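Local coordinates for protein guanine nucleotide exchange factor p115rhogef (Homo sapiens, PDB 1IAP) that probably activates Rho as a guanine nucleotide exchange factor and, through its N-terminal RGS-like domain, probably engages G protein alpha subunits of the G12/13 class, at residues S118-M122 with G123-W127; R140-A143 with S144-R148; L183-H187 with L188-T192. All coordinates share one frame; numbering follows the deposited sequence.

Contact 1. Residues S118-M122 with G123-W127; sequences SKRLM and GMTPW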
loop_
_atom_site.group_PDB
_atom_site.type_symbol
_atom_site.label_atom_id
_atom_site.label_comp_id
_atom_site.label_asym_id
_atom_site.label_seq_id
_atom_site.Cartn_x
_atom_site.Cartn_y
_atom_site.Cartn_z
ATOM N N SER A 118 11.577 -3.241 -14.413
ATOM C CA SER A 118 12.852 -3.111 -15.116
ATOM C C SER A 118 14.016 -3.558 -14.238
ATOM O O SER A 118 14.864 -4.337 -14.672
ATOM C CB SER A 118 13.074 -1.670 -15.576
ATOM O OG SER A 118 12.148 -1.321 -16.585
ATOM N N LYS A 119 14.035 -3.083 -12.995
ATOM C CA LYS A 119 15.095 -3.433 -12.055
ATOM C C LYS A 119 15.082 -4.932 -11.754
ATOM O O LYS A 119 16.135 -5.550 -11.601
ATOM C CB LYS A 119 14.943 -2.639 -10.755
ATOM C CG LYS A 119 15.051 -1.127 -10.911
ATOM C CD LYS A 119 16.481 -0.671 -11.167
ATOM C CE LYS A 119 16.574 0.851 -11.243
ATOM N NZ LYS A 119 16.094 1.511 -9.993
ATOM N N ARG A 120 13.887 -5.517 -11.720
ATOM C CA ARG A 120 13.733 -6.948 -11.433
ATOM C C ARG A 120 14.399 -7.816 -12.498
ATOM O O ARG A 120 15.003 -8.850 -12.187
ATOM C CB ARG A 120 12.253 -7.319 -11.325
ATOM C CG ARG A 120 12.024 -8.746 -10.864
ATOM C CD ARG A 120 10.551 -9.122 -10.882
ATOM N NE ARG A 120 10.371 -10.449 -10.302
ATOM C CZ ARG A 120 9.378 -11.280 -10.592
ATOM N NH1 ARG A 120 8.442 -10.933 -11.467
ATOM N NH2 ARG A 120 9.334 -12.471 -10.012
ATOM N N LEU A 121 14.276 -7.395 -13.753
ATOM C CA LEU A 121 14.876 -8.120 -14.870
ATOM C C LEU A 121 16.398 -8.120 -14.752
ATOM O O LEU A 121 17.062 -9.062 -15.180
ATOM C CB LEU A 121 14.461 -7.486 -16.199
ATOM C CG LEU A 121 12.969 -7.544 -16.528
ATOM C CD1 LEU A 121 12.687 -6.742 -17.793
ATOM C CD2 LEU A 121 12.529 -8.994 -16.688
ATOM N N MET A 122 16.934 -7.068 -14.141
ATOM C CA MET A 122 18.371 -6.919 -13.954
ATOM C C MET A 122 18.853 -7.498 -12.623
ATOM O O MET A 122 20.040 -7.415 -12.303
ATOM C CB MET A 122 18.757 -5.438 -14.027
ATOM C CG MET A 122 18.392 -4.752 -15.332
ATOM S SD MET A 122 18.982 -3.045 -15.391
ATOM C CE MET A 122 17.577 -2.169 -14.732
ATOM N N GLY A 123 17.930 -8.066 -11.849
ATOM C CA GLY A 123 18.278 -8.638 -10.556
ATOM C C GLY A 123 18.521 -7.561 -9.513
ATOM O O GLY A 123 19.238 -7.772 -8.533
ATOM N N MET A 124 17.906 -6.401 -9.718
ATOM C CA MET A 124 18.072 -5.279 -8.806
ATOM C C MET A 124 16.888 -5.032 -7.870
ATOM O O MET A 124 16.684 -3.916 -7.401
ATOM C CB MET A 124 18.433 -4.014 -9.593
ATOM C CG MET A 124 19.809 -4.086 -10.239
ATOM S SD MET A 124 20.128 -2.756 -11.415
ATOM C CE MET A 124 20.675 -1.452 -10.307
ATOM N N THR A 125 16.113 -6.080 -7.597
ATOM C CA THR A 125 14.980 -5.969 -6.684
ATOM C C THR A 125 15.122 -7.001 -5.572
ATOM O O THR A 125 15.635 -8.104 -5.792
ATOM C CB THR A 125 13.618 -6.138 -7.393
ATOM O OG1 THR A 125 13.597 -7.369 -8.125
ATOM C CG2 THR A 125 13.367 -4.962 -8.335
ATOM N N PRO A 126 14.691 -6.642 -4.357
ATOM C CA PRO A 126 14.772 -7.524 -3.190
ATOM C C PRO A 126 13.851 -8.730 -3.195
ATOM O O PRO A 126 12.803 -8.739 -3.845
ATOM C CB PRO A 126 14.426 -6.580 -2.036
ATOM C CG PRO A 126 13.446 -5.627 -2.671
ATOM C CD PRO A 126 14.131 -5.328 -3.981
ATOM N N TRP A 127 14.275 -9.758 -2.466
ATOM C CA TRP A 127 13.501 -10.980 -2.295
ATOM C C TRP A 127 13.154 -11.786 -3.544
ATOM O O TRP A 127 12.165 -12.514 -3.547
ATOM C CB TRP A 127 12.221 -10.648 -1.523
ATOM C CG TRP A 127 12.498 -9.957 -0.226
ATOM C CD1 TRP A 127 12.155 -8.681 0.116
ATOM C CD2 TRP A 127 13.182 -10.507 0.903
ATOM N NE1 TRP A 127 12.582 -8.402 1.391
ATOM C CE2 TRP A 127 13.215 -9.505 1.899
ATOM C CE3 TRP A 127 13.770 -11.752 1.174
ATOM C CZ2 TRP A 127 13.808 -9.710 3.147
ATOM C CZ3 TRP A 127 14.360 -11.955 2.417
ATOM C CH2 TRP A 127 14.376 -10.938 3.387
#
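Thr125 folds back over the last turn of helix 106-121, lying obliquely across Arg120, while Met124 crosses Lys119 and Met122; the chain between them is a Schellman motif closed by Gly123. Both branches of Thr125 touch Arg120. OG1, placed between the backbone N and the carbonyl carbon (chi1 54°), comes to 3.3 Å from Arg120 CA and also borders Arg120 CG, and the methyl CG2 lies against the Arg120 backbone N and also packs on Lys119 CB at 3.7 Å. Arg120 itself runs extended away from this threonine, and its guanidinium finds its salt bridge with Glu128, at the start of the next helix. Lys119 CB packs on Met124 CB, and the bend at chi2 (-73°) lays CD alongside the same atom, while the ammonium group pairs with Asp115 one turn earlier. Two backbone bonds define the helix end: Met124 N reaches Lys119 O at 2.7 Å, and Gly123 N reaches Arg120 O at 3.0 Å. Gly123 adopts positive phi (75°), where a side chain would collide with Met122 O. At the exposed surface of the turn the two methionines of this RGS-like domain meet at an angle, an apolar patch in which Met124 SD lies 4.0 Å from Met122 CB and 4.1 Å from Met122 SD.

Contact 2. Residues R140-A143 with S144-R148; sequences RDRA and SYEAR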
loop_
_atom_site.group_PDB
_atom_site.type_symbol
_atom_site.label_atom_id
_atom_site.label_comp_id
_atom_site.label_asym_id
_atom_site.label_seq_id
_atom_site.Cartn_x
_atom_site.Cartn_y
_atom_site.Cartn_z
ATOM N N ARG A 140 -2.451 -27.078 -7.182
ATOM C CA ARG A 140 -3.839 -27.240 -7.608
ATOM C C ARG A 140 -4.831 -26.673 -6.600
ATOM O O ARG A 140 -6.027 -26.600 -6.883
ATOM C CB ARG A 140 -4.170 -28.720 -7.778
ATOM C CG ARG A 140 -3.387 -29.441 -8.833
ATOM C CD ARG A 140 -3.781 -30.909 -8.816
ATOM N NE ARG A 140 -2.964 -31.720 -9.706
ATOM C CZ ARG A 140 -3.407 -32.300 -10.818
ATOM N NH1 ARG A 140 -4.673 -32.156 -11.201
ATOM N NH2 ARG A 140 -2.590 -33.066 -11.522
ATOM N N ASP A 141 -4.339 -26.340 -5.407
ATOM C CA ASP A 141 -5.173 -25.797 -4.342
ATOM C C ASP A 141 -4.795 -24.344 -4.076
ATOM O O ASP A 141 -3.741 -24.064 -3.509
ATOM C CB ASP A 141 -5.001 -26.638 -3.068
ATOM C CG ASP A 141 -5.855 -26.144 -1.900
ATOM O OD1 ASP A 141 -5.683 -26.677 -0.785
ATOM O OD2 ASP A 141 -6.696 -25.237 -2.081
ATOM N N ARG A 142 -5.687 -23.433 -4.447
ATOM C CA ARG A 142 -5.455 -22.008 -4.267
ATOM C C ARG A 142 -5.274 -21.596 -2.807
ATOM O O ARG A 142 -4.412 -20.775 -2.504
ATOM C CB ARG A 142 -6.590 -21.204 -4.897
ATOM C CG ARG A 142 -6.247 -19.744 -5.124
ATOM C CD ARG A 142 -5.078 -19.624 -6.083
ATOM N NE ARG A 142 -4.654 -18.243 -6.294
ATOM C CZ ARG A 142 -3.554 -17.895 -6.951
ATOM N NH1 ARG A 142 -2.757 -18.827 -7.462
ATOM N NH2 ARG A 142 -3.255 -16.614 -7.106
ATOM N N ALA A 143 -6.065 -22.179 -1.905
ATOM C CA ALA A 143 -5.986 -21.854 -0.473
ATOM C C ALA A 143 -4.635 -22.212 0.146
ATOM O O ALA A 143 -4.096 -21.462 0.967
ATOM C CB ALA A 143 -7.116 -22.539 0.289
ATOM N N SER A 144 -4.088 -23.359 -0.245
ATOM C CA SER A 144 -2.799 -23.790 0.268
ATOM C C SER A 144 -1.704 -22.895 -0.300
ATOM O O SER A 144 -0.716 -22.616 0.374
ATOM C CB SER A 144 -2.526 -25.256 -0.090
ATOM O OG SER A 144 -2.322 -25.421 -1.483
ATOM N N TYR A 145 -1.871 -22.460 -1.549
ATOM C CA TYR A 145 -0.885 -21.582 -2.165
ATOM C C TYR A 145 -0.940 -20.222 -1.489
ATOM O O TYR A 145 0.095 -19.627 -1.192
ATOM C CB TYR A 145 -1.131 -21.403 -3.667
ATOM C CG TYR A 145 -0.144 -20.433 -4.288
ATOM C CD1 TYR A 145 -0.577 -19.273 -4.921
ATOM C CD2 TYR A 145 1.231 -20.667 -4.209
ATOM C CE1 TYR A 145 0.343 -18.359 -5.464
ATOM C CE2 TYR A 145 2.158 -19.764 -4.751
ATOM C CZ TYR A 145 1.704 -18.614 -5.372
ATOM O OH TYR A 145 2.615 -17.718 -5.891
ATOM N N GLU A 146 -2.155 -19.727 -1.270
ATOM C CA GLU A 146 -2.337 -18.441 -0.616
ATOM C C GLU A 146 -1.699 -18.456 0.761
ATOM O O GLU A 146 -1.112 -17.462 1.180
ATOM C CB GLU A 146 -3.823 -18.088 -0.515
ATOM C CG GLU A 146 -4.454 -17.730 -1.852
ATOM C CD GLU A 146 -5.948 -17.479 -1.756
ATOM O OE1 GLU A 146 -6.570 -17.889 -0.750
ATOM O OE2 GLU A 146 -6.505 -16.878 -2.699
ATOM N N ALA A 147 -1.777 -19.597 1.450
ATOM C CA ALA A 147 -1.182 -19.731 2.780
ATOM C C ALA A 147 0.341 -19.591 2.693
ATOM O O ALA A 147 0.959 -18.969 3.556
ATOM C CB ALA A 147 -1.562 -21.064 3.416
ATOM N N ARG A 148 0.936 -20.177 1.654
ATOM C CA ARG A 148 2.382 -20.090 1.441
ATOM C C ARG A 148 2.808 -18.644 1.200
ATOM O O ARG A 148 3.852 -18.209 1.696
ATOM C CB ARG A 148 2.823 -20.958 0.253
ATOM C CG ARG A 148 2.923 -22.443 0.558
ATOM C CD ARG A 148 3.478 -23.209 -0.637
ATOM N NE ARG A 148 3.776 -24.609 -0.324
ATOM C CZ ARG A 148 2.867 -25.577 -0.240
ATOM N NH1 ARG A 148 1.583 -25.312 -0.441
ATOM N NH2 ARG A 148 3.245 -26.821 0.028
HETATM O O HOH W 1 -5.712 -15.938 -5.133
#
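Asp141 and Ser144 meet at the N-cap of helix 142-162, where the chain of this all-helical RGS-like domain turns into a new helix. Asp141 is the capping residue: OD2 accepts a weak bond from Ala143 N, and OD1 rests 3.5 Å from Ser144 CB. Its carbonyl is gripped twice, by Ser144 OG at 2.8 Å and by Tyr145 N. Ser144 can reach it because its hydroxyl sits between the backbone N and the carbonyl carbon (chi1 69°), turned back toward the Asp141 carbonyl. Next comes Arg142, whose chain bends at chi2 (62°) and then runs alongside Tyr145, both side chains pointing the same way. One face of the guanidinium receives Tyr145 CD1, which lies 3.4 Å from Arg142 NH1; the two planes are inclined by 41°, too far for a parallel stack. Glu146, one turn on from Arg142, crosses it at about a right angle. The charges stay beyond salt-bridge range, and a water spans them, accepting from Arg142 NE at 2.8 Å and donating to Glu146 OE2 at 2.7 Å. An alanine in place of Glu146 would probably leave this water without its acceptor and the arginine without a nearby negative charge, making its guanidinium less firmly set beside the tyrosine. Arg14 brings a second guanidinium close to that of Arg142, a like-charge approach that the Glu146 carboxylate may help to offset. Ala143 contributes its carbonyl to the regular helix, with Ala147 N 3.0 Å from Ala143 O and Ala147 CB 3.5 Å from the same oxygen.

Contact 3. Residues L183-H187 with L188-T192; sequences LYMRH and LGVRT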
loop_
_atom_site.group_PDB
_atom_site.type_symbol
_atom_site.label_atom_id
_atom_site.label_comp_id
_atom_site.label_asym_id
_atom_site.label_seq_id
_atom_site.Cartn_x
_atom_site.Cartn_y
_atom_site.Cartn_z
ATOM N N LEU A 183 -0.723 -2.359 8.492
ATOM C CA LEU A 183 -2.174 -2.276 8.420
ATOM C C LEU A 183 -2.738 -3.021 7.218
ATOM O O LEU A 183 -3.666 -3.821 7.351
ATOM C CB LEU A 183 -2.624 -0.808 8.391
ATOM C CG LEU A 183 -4.129 -0.538 8.495
ATOM C CD1 LEU A 183 -4.641 -1.022 9.846
ATOM C CD2 LEU A 183 -4.394 0.949 8.336
ATOM N N TYR A 184 -2.152 -2.791 6.049
ATOM C CA TYR A 184 -2.628 -3.438 4.839
ATOM C C TYR A 184 -2.326 -4.938 4.796
ATOM O O TYR A 184 -3.133 -5.721 4.293
ATOM C CB TYR A 184 -2.063 -2.746 3.592
ATOM C CG TYR A 184 -2.690 -3.262 2.319
ATOM C CD1 TYR A 184 -3.954 -2.828 1.919
ATOM C CD2 TYR A 184 -2.048 -4.218 1.541
ATOM C CE1 TYR A 184 -4.567 -3.344 0.778
ATOM C CE2 TYR A 184 -2.653 -4.738 0.396
ATOM C CZ TYR A 184 -3.908 -4.295 0.024
ATOM O OH TYR A 184 -4.503 -4.800 -1.105
ATOM N N MET A 185 -1.157 -5.333 5.293
ATOM C CA MET A 185 -0.782 -6.748 5.303
ATOM C C MET A 185 -1.751 -7.544 6.179
ATOM O O MET A 185 -2.130 -8.662 5.845
ATOM C CB MET A 185 0.659 -6.922 5.796
ATOM C CG MET A 185 1.723 -6.633 4.734
ATOM S SD MET A 185 1.630 -7.815 3.329
ATOM C CE MET A 185 1.873 -6.688 1.925
ATOM N N ARG A 186 -2.166 -6.942 7.286
ATOM C CA ARG A 186 -3.110 -7.566 8.211
ATOM C C ARG A 186 -4.426 -7.814 7.465
ATOM O O ARG A 186 -5.103 -8.815 7.692
ATOM C CB ARG A 186 -3.330 -6.626 9.390
ATOM C CG ARG A 186 -3.938 -7.244 10.624
ATOM C CD ARG A 186 -3.811 -6.261 11.777
ATOM N NE ARG A 186 -2.415 -5.874 11.980
ATOM C CZ ARG A 186 -1.984 -4.623 12.126
ATOM N NH1 ARG A 186 -2.837 -3.605 12.098
ATOM N NH2 ARG A 186 -0.688 -4.391 12.286
ATOM N N HIS A 187 -4.738 -6.917 6.530
ATOM C CA HIS A 187 -5.940 -7.008 5.706
ATOM C C HIS A 187 -5.848 -8.207 4.754
ATOM O O HIS A 187 -6.863 -8.765 4.342
ATOM C CB HIS A 187 -6.114 -5.711 4.911
ATOM C CG HIS A 187 -7.307 -5.704 4.007
ATOM N ND1 HIS A 187 -7.209 -5.897 2.647
ATOM C CD2 HIS A 187 -8.621 -5.512 4.267
ATOM C CE1 HIS A 187 -8.412 -5.824 2.107
ATOM N NE2 HIS A 187 -9.286 -5.590 3.069
ATOM N N LEU A 188 -4.624 -8.590 4.399
ATOM C CA LEU A 188 -4.409 -9.729 3.511
ATOM C C LEU A 188 -4.232 -11.024 4.304
ATOM O O LEU A 188 -3.929 -12.067 3.731
ATOM C CB LEU A 188 -3.185 -9.498 2.620
ATOM C CG LEU A 188 -3.212 -8.291 1.679
ATOM C CD1 LEU A 188 -1.907 -8.235 0.890
ATOM C CD2 LEU A 188 -4.413 -8.380 0.736
ATOM N N GLY A 189 -4.415 -10.949 5.621
ATOM C CA GLY A 189 -4.272 -12.127 6.461
ATOM C C GLY A 189 -2.843 -12.382 6.909
ATOM O O GLY A 189 -2.549 -13.415 7.517
ATOM N N VAL A 190 -1.954 -11.437 6.614
ATOM C CA VAL A 190 -0.551 -11.563 6.981
ATOM C C VAL A 190 -0.354 -11.101 8.418
ATOM O O VAL A 190 -0.538 -9.924 8.740
ATOM C CB VAL A 190 0.353 -10.758 6.018
ATOM C CG1 VAL A 190 1.814 -10.806 6.464
ATOM C CG2 VAL A 190 0.219 -11.307 4.607
ATOM N N ARG A 191 0.009 -12.047 9.277
ATOM C CA ARG A 191 0.226 -11.774 10.691
ATOM C C ARG A 191 1.451 -10.904 10.933
ATOM O O ARG A 191 2.518 -11.135 10.364
ATOM C CB ARG A 191 0.349 -13.085 11.469
ATOM C CG ARG A 191 -0.838 -14.011 11.277
ATOM C CD ARG A 191 -0.662 -15.318 12.024
ATOM N NE ARG A 191 -1.683 -16.290 11.641
ATOM C CZ ARG A 191 -1.501 -17.258 10.746
ATOM N NH1 ARG A 191 -0.333 -17.392 10.133
ATOM N NH2 ARG A 191 -2.493 -18.090 10.457
ATOM N N THR A 192 1.273 -9.889 11.770
ATOM C CA THR A 192 2.343 -8.961 12.114
ATOM C C THR A 192 3.067 -9.412 13.386
ATOM O O THR A 192 2.388 -9.601 14.422
ATOM C CB THR A 192 1.786 -7.530 12.300
ATOM O OG1 THR A 192 1.230 -7.077 11.058
ATOM C CG2 THR A 192 2.882 -6.566 12.751
#
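The Tyr184 ring meets Leu188 obliquely, with the methyl CD1 of the leucine 3.6 Å from Tyr184 CE2 and the other methyl, CD2, nearer the hydroxyl; that hydroxyl bonds to the carbonyl of Lys12. At the edge of the Arg186 guanidinium, near its plane, lies Thr192 OG1, 3.5 Å from NH2 of the arginine, and Thr192 CB is also in plane at the edge. The His187 ring has Leu188 N obliquely placed beside it and sends NE2 to Ser45. Helix 171-187 then ends in a Schellman motif: Val190 N bonds to Met185 O at 2.9 Å and Gly189 N to Arg186 O at 3.1 Å, with Gly189 as the C-prime residue at a positive phi of 86°. Met185 O also accepts from Leu188 N, and the two donors approach from opposite faces of its carbonyl plane. Beyond the turn Val190 lies side by side with Met185, both pointing the same way and packed between helices 15-28 and 142-162, Met185 on Leu18 and Leu157, Val190 on Ala153. Met185 bends at chi2 (-64°), which brings its SD within 4.0 Å of Val190 CG2.

From the N terminus the three contacts come in series, each on one unbroken stretch of chain, so none nests in or crosses another. Contact 1 turns the chain out of helix 106-121 towards helix 128-135, with Lys119 and Pro126 against helix 15-28 and Trp127 against helix 142-162. Contact 2 opens that same helix 142-162, about 25 Å away between centres. Contact 3 ends helix 171-187, the next in the chain, with its centre about 17 Å from that of contact 2. No two contacts touch, but Arg150 has partners in the last two, bonding to Leu188 O and making a long, weak ion pair with Glu146.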